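Local atomic coordinates of precorrin-8x Methyl Mutase (Thermus thermophilus, PDB entry 1V9C), a protein that probably catalyses the methyl-group rearrangement of precorrin-8X on the biosynthetic route to adenosylcobalamin. Residues 54-59 and 198-203; 138-143 and 154-159; 171-176 and 180-185. One frame throughout, in Å; residues are numbered along the deposited sequence.

Overall arrangement
Running from the N terminus, the chain passes early through helix 55-65, whose first turn packs on helix 190-205 almost 140 residues further on, closing contact 1 and with it a long loop. The other two contacts are nested inside it and follow one another in series. Contact 2 sets helix 137-147 against strand 155-158, and contact 3 sets helix 166-174 against strand 180-183. These two strands are neighbours in the mixed sheet, with probable hydrogen bonds from Ile181 to both Val156 and Gly158, and the contact centres lie about 9 Å apart. Contact 1 sits about 17 Å from either, centre to centre, yet Leu155 packs on Gly59 and Leu200, and Ala55 reaches Trp180.

Contact 1 (54-59 and 198-203); sequences GAVEAG and HALIRL. With SO4 (sulfate ion), chain F; SO4 (sulfate ion), chain E.
Val56 meets helix 190-205 through a single methyl, CG1, which is received by two leucines one helical turn apart. CG1 lies 4.0 Å from Leu200 CD2, the two side chains crossing obliquely, and equally close to Leu203 CD1, where they cross at about a right angle. With CG1 anti to the backbone N (chi1 -174°), the branch extends from helix 55-65 to both leucines at once. Gly59 faces Leu200 CD1, and a CB there would crowd that methyl.

His198 and Arg202 take no part in this seam and meet sulfates instead. His198 ND1 donates to O1 of one sulfate (3.0 Å), the oxygen lying in the ring plane at its edge, while NE2 is bonded to the backbone N of Asn81. Arg202 bends at chi2 (68°), which curls the chain round O3 of a second sulfate, and NH1 donates a short but bent hydrogen bond to O3 (2.8 Å, 136° at the hydrogen). With a leucine in its place, this sulfate would probably lose a donor and Asp206 its salt-bridge mate. Arg35 also binds sulfate. Between 54-59 and 198-203 the contact is purely apolar, whereas the sulfates, probably from the crystallisation liquor, are consistent with a nearby basic patch that can hold anions.

Contact 2 (138-143 and 154-159); sequences TFLLAL and ALVLGM
Leu140 and Gly158 mark the nearest approach of the two backbones, their CA atoms 7.1 Å apart. Helix segment 138-143 and strand 155-158 run roughly antiparallel, at 150° between their directions, and their axes come within 10.4 Å, so that one layer of side chains fills the gap. Leu140 forks over the strand: CD1 touches Val156 CG1 at 4.0 Å, and CD2 lies 4.1 Å from Gly158 CA. A CB on Gly158 would press against that same CD2, so the bare backbone matches the leucine branch lying on it. One turn on, Leu143 comes to the same valine methyl with its CD2, 4.3 Å from Val156 CG1. In both leucines CG lies anti to the backbone N (chi1 -174° for Leu140), which lets them extend from the helix toward the sheet. Both meet Val156 at one methyl, CG1; Leu173 of helix 166-174 also packs on this valine. On the other face of the strand, Leu157 meets Val193 and Leu197 of helix 190-205. Helices on both faces of a largely parallel sheet are the hallmark of the doubly wound alpha/beta fold, and this contact is the helix-to-second-strand packing of its beta-alpha-beta unit 130-133, 137-147, 155-158.

Contact 3 (171-176 and 180-185); sequences RALMEA and WIVTEG
Leu173 opens the contact by sending its branched end to Trp180 and Val182. It lies alongside Trp180, CG 4.0 Å from Trp180 CB, while CD2 pushes closely against Val182 CG2 at 3.5 Å and also packs on Gly158 of the adjacent strand. The carbonyl of Leu173 hangs over one face of the indole, its O 3.5 Å from Trp180 CD1. It makes no hydrogen bond to NE1, where the angle is poor, but accepts one from Ala176 N. Met174 follows on that same indole face. Its CG rests over the six-membered ring in a CH-pi contact, 3.8 Å from the centroid and 17° off the normal, and SD stands obliquely to the ring as a Met-aromatic partner. Here helix 166-174 of the doubly wound fold has crossed from strand 155-158 and packs on strand 180-183, completing the beta-alpha-beta unit 155-158, 166-174, 180-183. With chi1 at 47°, CG of Trp180 lies between the backbone N and carbonyl carbon, and the indole stands against Leu173 and Met174. Further along the methionine, SD comes within 3.2 Å of Glu184 OE1, a close packing contact and not a hydrogen bond, and a bend at chi3 lays CE by the same oxygen; the other carboxylate oxygen, OE2, forms a salt bridge with Arg50. At Ala176 the carbonyl O lies near the indole plane, at the edge, a long 4.3 Å from Trp180 NE1.

Contact 1 (54-59 and 198-203)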
loop_
_atom_site.group_PDB
_atom_site.type_symbol
_atom_site.label_atom_id
_atom_site.label_comp_id
_atom_site.label_asym_id
_atom_site.label_seq_id
_atom_site.Cartn_x
_atom_site.Cartn_y
_atom_site.Cartn_z
ATOM N N GLY B 54 13.945 12.384 -19.017
ATOM C CA GLY B 54 13.057 13.493 -18.686
ATOM C C GLY B 54 11.817 13.200 -17.846
ATOM O O GLY B 54 10.984 14.087 -17.659
ATOM N N ALA B 55 11.691 11.974 -17.336
ATOM C CA ALA B 55 10.535 11.566 -16.524
ATOM C C ALA B 55 10.268 12.460 -15.304
ATOM O O ALA B 55 9.192 13.039 -15.169
ATOM C CB ALA B 55 10.702 10.111 -16.074
ATOM N N VAL B 56 11.250 12.577 -14.425
ATOM C CA VAL B 56 11.086 13.394 -13.232
ATOM C C VAL B 56 10.695 14.840 -13.538
ATOM O O VAL B 56 9.725 15.363 -12.960
ATOM C CB VAL B 56 12.363 13.391 -12.383
ATOM C CG1 VAL B 56 12.114 14.130 -11.073
ATOM C CG2 VAL B 56 12.771 11.970 -12.090
ATOM N N GLU B 57 11.441 15.484 -14.439
ATOM C CA GLU B 57 11.152 16.868 -14.812
ATOM C C GLU B 57 9.747 16.947 -15.390
ATOM O O GLU B 57 9.018 17.913 -15.159
ATOM C CB GLU B 57 12.162 17.389 -15.839
ATOM C CG GLU B 57 13.622 17.234 -15.430
ATOM C CD GLU B 57 14.244 15.957 -15.970
ATOM O OE1 GLU B 57 13.651 14.873 -15.770
ATOM O OE2 GLU B 57 15.328 16.038 -16.594
ATOM N N ALA B 58 9.360 15.923 -16.138
ATOM C CA ALA B 58 8.020 15.902 -16.710
ATOM C C ALA B 58 7.004 15.829 -15.567
ATOM O O ALA B 58 5.907 16.380 -15.652
ATOM C CB ALA B 58 7.869 14.702 -17.633
ATOM N N GLY B 59 7.387 15.143 -14.493
ATOM C CA GLY B 59 6.506 15.013 -13.351
ATOM C C GLY B 59 6.355 16.294 -12.555
ATOM O O GLY B 59 5.243 16.675 -12.198
ATOM N N HIS B 198 4.597 11.234 -3.739
ATOM C CA HIS B 198 4.986 12.132 -2.665
ATOM C C HIS B 198 6.374 12.704 -2.929
ATOM O O HIS B 198 6.623 13.875 -2.676
ATOM C CB HIS B 198 4.933 11.415 -1.320
ATOM C CG HIS B 198 3.547 11.299 -0.762
ATOM N ND1 HIS B 198 3.165 10.285 0.091
ATOM C CD2 HIS B 198 2.447 12.069 -0.943
ATOM C CE1 HIS B 198 1.892 10.429 0.407
ATOM N NE2 HIS B 198 1.431 11.503 -0.209
ATOM N N ALA B 199 7.268 11.889 -3.478
ATOM C CA ALA B 199 8.613 12.365 -3.765
ATOM C C ALA B 199 8.562 13.430 -4.846
ATOM O O ALA B 199 9.287 14.415 -4.779
ATOM C CB ALA B 199 9.503 11.216 -4.208
ATOM N N LEU B 200 7.704 13.236 -5.842
ATOM C CA LEU B 200 7.594 14.207 -6.924
ATOM C C LEU B 200 7.067 15.528 -6.419
ATOM O O LEU B 200 7.580 16.579 -6.788
ATOM C CB LEU B 200 6.709 13.672 -8.051
ATOM C CG LEU B 200 7.397 12.535 -8.817
ATOM C CD1 LEU B 200 6.491 11.981 -9.908
ATOM C CD2 LEU B 200 8.698 13.057 -9.386
ATOM N N ILE B 201 6.048 15.473 -5.565
ATOM C CA ILE B 201 5.477 16.681 -5.007
ATOM C C ILE B 201 6.500 17.457 -4.184
ATOM O O ILE B 201 6.625 18.672 -4.340
ATOM C CB ILE B 201 4.267 16.369 -4.123
ATOM C CG1 ILE B 201 3.090 15.928 -4.998
ATOM C CG2 ILE B 201 3.905 17.592 -3.292
ATOM C CD1 ILE B 201 1.831 15.556 -4.216
ATOM N N ARG B 202 7.226 16.760 -3.312
ATOM C CA ARG B 202 8.230 17.412 -2.470
ATOM C C ARG B 202 9.337 18.068 -3.301
ATOM O O ARG B 202 9.807 19.143 -2.961
ATOM C CB ARG B 202 8.852 16.406 -1.502
ATOM C CG ARG B 202 9.968 16.976 -0.637
ATOM C CD ARG B 202 9.422 17.986 0.356
ATOM N NE ARG B 202 10.468 18.549 1.209
ATOM C CZ ARG B 202 11.223 17.845 2.051
ATOM N NH1 ARG B 202 11.063 16.534 2.171
ATOM N NH2 ARG B 202 12.144 18.460 2.780
ATOM N N LEU B 203 9.759 17.409 -4.377
ATOM C CA LEU B 203 10.803 17.956 -5.243
ATOM C C LEU B 203 10.267 19.204 -5.921
ATOM O O LEU B 203 10.975 20.188 -6.079
ATOM C CB LEU B 203 11.209 16.944 -6.323
ATOM C CG LEU B 203 12.344 15.956 -6.064
ATOM C CD1 LEU B 203 12.365 14.903 -7.168
ATOM C CD2 LEU B 203 13.664 16.702 -6.007
HETATM S S SO4 F . 7.388 15.372 2.690
HETATM O O1 SO4 F . 6.345 14.539 2.074
HETATM O O2 SO4 F . 7.006 16.795 2.613
HETATM O O3 SO4 F . 8.662 15.155 1.986
HETATM O O4 SO4 F . 7.551 14.986 4.102
HETATM S S SO4 E . 5.471 8.143 2.000
HETATM O O1 SO4 E . 4.102 7.823 1.551
HETATM O O2 SO4 E . 5.492 9.431 2.710
HETATM O O3 SO4 E . 6.345 8.243 0.824
HETATM O O4 SO4 E . 5.949 7.076 2.899
#

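Contact 2 (138-143 and 154-159)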
loop_
_atom_site.group_PDB
_atom_site.type_symbol
_atom_site.label_atom_id
_atom_site.label_comp_id
_atom_site.label_asym_id
_atom_site.label_seq_id
_atom_site.Cartn_x
_atom_site.Cartn_y
_atom_site.Cartn_z
ATOM N N THR B 138 -3.695 -5.023 -16.728
ATOM C CA THR B 138 -4.530 -4.896 -17.915
ATOM C C THR B 138 -4.897 -3.428 -18.112
ATOM O O THR B 138 -5.222 -2.994 -19.215
ATOM C CB THR B 138 -5.827 -5.740 -17.803
ATOM O OG1 THR B 138 -6.683 -5.176 -16.810
ATOM C CG2 THR B 138 -5.502 -7.175 -17.420
ATOM N N PHE B 139 -4.845 -2.660 -17.033
ATOM C CA PHE B 139 -5.151 -1.247 -17.137
ATOM C C PHE B 139 -3.990 -0.559 -17.862
ATOM O O PHE B 139 -4.197 0.271 -18.740
ATOM C CB PHE B 139 -5.334 -0.632 -15.748
ATOM C CG PHE B 139 -5.528 0.859 -15.767
ATOM C CD1 PHE B 139 -6.701 1.413 -16.263
ATOM C CD2 PHE B 139 -4.526 1.708 -15.311
ATOM C CE1 PHE B 139 -6.878 2.792 -16.306
ATOM C CE2 PHE B 139 -4.693 3.098 -15.350
ATOM C CZ PHE B 139 -5.870 3.640 -15.847
ATOM N N LEU B 140 -2.771 -0.925 -17.491
ATOM C CA LEU B 140 -1.571 -0.343 -18.089
ATOM C C LEU B 140 -1.451 -0.721 -19.568
ATOM O O LEU B 140 -0.887 0.022 -20.365
ATOM C CB LEU B 140 -0.331 -0.813 -17.329
ATOM C CG LEU B 140 0.988 -0.176 -17.765
ATOM C CD1 LEU B 140 0.883 1.347 -17.660
ATOM C CD2 LEU B 140 2.109 -0.697 -16.884
ATOM N N LEU B 141 -1.979 -1.887 -19.921
ATOM C CA LEU B 141 -1.961 -2.342 -21.304
ATOM C C LEU B 141 -2.994 -1.563 -22.110
ATOM O O LEU B 141 -2.712 -1.120 -23.216
ATOM C CB LEU B 141 -2.271 -3.833 -21.376
ATOM C CG LEU B 141 -1.092 -4.734 -21.050
ATOM C CD1 LEU B 141 -1.543 -6.179 -21.104
ATOM C CD2 LEU B 141 0.035 -4.480 -22.038
ATOM N N ALA B 142 -4.191 -1.402 -21.557
ATOM C CA ALA B 142 -5.237 -0.647 -22.239
ATOM C C ALA B 142 -4.693 0.758 -22.462
ATOM O O ALA B 142 -4.683 1.253 -23.583
ATOM C CB ALA B 142 -6.497 -0.595 -21.387
ATOM N N LEU B 143 -4.212 1.379 -21.386
ATOM C CA LEU B 143 -3.646 2.724 -21.456
ATOM C C LEU B 143 -2.529 2.831 -22.491
ATOM O O LEU B 143 -2.441 3.822 -23.208
ATOM C CB LEU B 143 -3.097 3.155 -20.086
ATOM C CG LEU B 143 -2.340 4.492 -20.031
ATOM C CD1 LEU B 143 -3.255 5.623 -20.524
ATOM C CD2 LEU B 143 -1.855 4.772 -18.602
ATOM N N ALA B 154 0.993 13.287 -19.057
ATOM C CA ALA B 154 2.247 13.965 -18.761
ATOM C C ALA B 154 3.284 12.959 -18.286
ATOM O O ALA B 154 4.450 13.052 -18.663
ATOM C CB ALA B 154 2.035 15.044 -17.698
ATOM N N LEU B 155 2.861 11.994 -17.466
ATOM C CA LEU B 155 3.773 10.971 -16.944
ATOM C C LEU B 155 3.035 9.721 -16.494
ATOM O O LEU B 155 1.922 9.801 -15.987
ATOM C CB LEU B 155 4.580 11.528 -15.763
ATOM C CG LEU B 155 5.360 10.513 -14.907
ATOM C CD1 LEU B 155 6.510 9.861 -15.706
ATOM C CD2 LEU B 155 5.910 11.239 -13.691
ATOM N N VAL B 156 3.669 8.568 -16.658
ATOM C CA VAL B 156 3.049 7.308 -16.267
ATOM C C VAL B 156 3.936 6.484 -15.335
ATOM O O VAL B 156 5.060 6.129 -15.679
ATOM C CB VAL B 156 2.707 6.434 -17.507
ATOM C CG1 VAL B 156 2.107 5.100 -17.061
ATOM C CG2 VAL B 156 1.737 7.167 -18.401
ATOM N N LEU B 157 3.414 6.186 -14.150
ATOM C CA LEU B 157 4.136 5.386 -13.171
ATOM C C LEU B 157 3.636 3.942 -13.325
ATOM O O LEU B 157 2.535 3.596 -12.891
ATOM C CB LEU B 157 3.854 5.913 -11.758
ATOM C CG LEU B 157 4.199 7.377 -11.475
ATOM C CD1 LEU B 157 3.826 7.721 -10.047
ATOM C CD2 LEU B 157 5.674 7.618 -11.710
ATOM N N GLY B 158 4.442 3.109 -13.974
ATOM C CA GLY B 158 4.039 1.734 -14.191
ATOM C C GLY B 158 4.623 0.819 -13.141
ATOM O O GLY B 158 5.712 0.265 -13.325
ATOM N N MET B 159 3.898 0.669 -12.036
ATOM C CA MET B 159 4.343 -0.167 -10.934
ATOM C C MET B 159 3.334 -1.215 -10.466
ATOM O O MET B 159 3.067 -1.340 -9.266
ATOM C CB MET B 159 4.754 0.729 -9.770
ATOM C CG MET B 159 5.744 1.814 -10.177
ATOM S SD MET B 159 6.052 3.072 -8.868
ATOM C CE MET B 159 7.084 4.174 -9.722
#

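Contact 3 (171-176 and 180-185)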
loop_
_atom_site.group_PDB
_atom_site.type_symbol
_atom_site.label_atom_id
_atom_site.label_comp_id
_atom_site.label_asym_id
_atom_site.label_seq_id
_atom_site.Cartn_x
_atom_site.Cartn_y
_atom_site.Cartn_z
ATOM N N ARG B 171 6.742 -3.791 -20.037
ATOM C CA ARG B 171 7.463 -3.706 -21.305
ATOM C C ARG B 171 6.663 -2.809 -22.251
ATOM O O ARG B 171 7.206 -1.895 -22.867
ATOM C CB ARG B 171 7.627 -5.093 -21.921
ATOM C CG ARG B 171 9.068 -5.576 -21.981
ATOM C CD ARG B 171 9.135 -7.060 -22.332
ATOM N NE ARG B 171 8.674 -7.908 -21.232
ATOM C CZ ARG B 171 8.393 -9.203 -21.347
ATOM N NH1 ARG B 171 8.519 -9.814 -22.515
ATOM N NH2 ARG B 171 7.991 -9.890 -20.288
ATOM N N ALA B 172 5.364 -3.054 -22.349
ATOM C CA ALA B 172 4.525 -2.244 -23.216
ATOM C C ALA B 172 4.641 -0.763 -22.861
ATOM O O ALA B 172 4.390 0.109 -23.703
ATOM C CB ALA B 172 3.091 -2.682 -23.103
ATOM N N LEU B 173 5.014 -0.474 -21.616
ATOM C CA LEU B 173 5.148 0.913 -21.183
ATOM C C LEU B 173 6.548 1.470 -21.460
ATOM O O LEU B 173 6.703 2.604 -21.917
ATOM C CB LEU B 173 4.832 1.029 -19.689
ATOM C CG LEU B 173 5.054 2.405 -19.053
ATOM C CD1 LEU B 173 4.101 3.419 -19.691
ATOM C CD2 LEU B 173 4.817 2.321 -17.551
ATOM N N MET B 174 7.564 0.663 -21.183
ATOM C CA MET B 174 8.953 1.070 -21.385
ATOM C C MET B 174 9.416 1.207 -22.839
ATOM O O MET B 174 10.584 1.503 -23.088
ATOM C CB MET B 174 9.878 0.099 -20.675
ATOM C CG MET B 174 9.797 0.152 -19.179
ATOM S SD MET B 174 10.917 -1.044 -18.508
ATOM C CE MET B 174 9.968 -2.535 -18.744
ATOM N N GLU B 175 8.509 0.992 -23.788
ATOM C CA GLU B 175 8.826 1.103 -25.213
ATOM C C GLU B 175 7.801 2.037 -25.853
ATOM O O GLU B 175 7.619 2.052 -27.072
ATOM C CB GLU B 175 8.774 -0.283 -25.868
ATOM C CG GLU B 175 9.731 -1.287 -25.221
ATOM C CD GLU B 175 9.614 -2.694 -25.789
ATOM O OE1 GLU B 175 8.497 -3.254 -25.774
ATOM O OE2 GLU B 175 10.644 -3.242 -26.242
ATOM N N ALA B 176 7.147 2.826 -25.006
ATOM C CA ALA B 176 6.121 3.762 -25.438
ATOM C C ALA B 176 6.630 5.205 -25.496
ATOM O O ALA B 176 7.668 5.531 -24.904
ATOM C CB ALA B 176 4.923 3.665 -24.508
ATOM N N TRP B 180 8.077 7.902 -18.326
ATOM C CA TRP B 180 7.596 6.957 -17.339
ATOM C C TRP B 180 8.633 6.590 -16.294
ATOM O O TRP B 180 9.815 6.919 -16.424
ATOM C CB TRP B 180 7.134 5.684 -18.043
ATOM C CG TRP B 180 8.143 5.205 -19.053
ATOM C CD1 TRP B 180 8.101 5.393 -20.406
ATOM C CD2 TRP B 180 9.363 4.500 -18.784
ATOM N NE1 TRP B 180 9.216 4.848 -20.997
ATOM C CE2 TRP B 180 10.008 4.292 -20.029
ATOM C CE3 TRP B 180 9.973 4.021 -17.618
ATOM C CZ2 TRP B 180 11.236 3.631 -20.137
ATOM C CZ3 TRP B 180 11.195 3.364 -17.725
ATOM C CH2 TRP B 180 11.811 3.172 -18.977
ATOM N N ILE B 181 8.153 5.907 -15.260
ATOM C CA ILE B 181 8.974 5.404 -14.166
ATOM C C ILE B 181 8.381 4.034 -13.902
ATOM O O ILE B 181 7.162 3.886 -13.723
ATOM C CB ILE B 181 8.857 6.226 -12.894
ATOM C CG1 ILE B 181 9.199 7.691 -13.175
ATOM C CG2 ILE B 181 9.794 5.635 -11.833
ATOM C CD1 ILE B 181 9.178 8.555 -11.946
ATOM N N VAL B 182 9.252 3.035 -13.886
ATOM C CA VAL B 182 8.841 1.665 -13.720
ATOM C C VAL B 182 9.636 0.911 -12.659
ATOM O O VAL B 182 10.794 1.229 -12.402
ATOM C CB VAL B 182 8.987 0.929 -15.093
ATOM C CG1 VAL B 182 9.036 -0.562 -14.903
ATOM C CG2 VAL B 182 7.812 1.278 -15.996
ATOM N N THR B 183 8.997 -0.074 -12.036
ATOM C CA THR B 183 9.673 -0.941 -11.074
ATOM C C THR B 183 9.771 -2.260 -11.840
ATOM O O THR B 183 8.782 -2.970 -12.017
ATOM C CB THR B 183 8.866 -1.164 -9.755
ATOM O OG1 THR B 183 7.539 -1.615 -10.055
ATOM C CG2 THR B 183 8.799 0.122 -8.948
ATOM N N GLU B 184 10.970 -2.550 -12.329
ATOM C CA GLU B 184 11.243 -3.754 -13.108
ATOM C C GLU B 184 10.853 -5.023 -12.357
ATOM O O GLU B 184 11.037 -5.115 -11.145
ATOM C CB GLU B 184 12.739 -3.813 -13.443
ATOM C CG GLU B 184 13.303 -2.548 -14.080
ATOM C CD GLU B 184 13.507 -2.672 -15.579
ATOM O OE1 GLU B 184 12.504 -2.686 -16.328
ATOM O OE2 GLU B 184 14.680 -2.768 -16.001
ATOM N N GLY B 185 10.295 -5.990 -13.078
ATOM C CA GLY B 185 9.927 -7.245 -12.462
ATOM C C GLY B 185 8.492 -7.380 -12.005
ATOM O O GLY B 185 7.595 -6.723 -12.546
#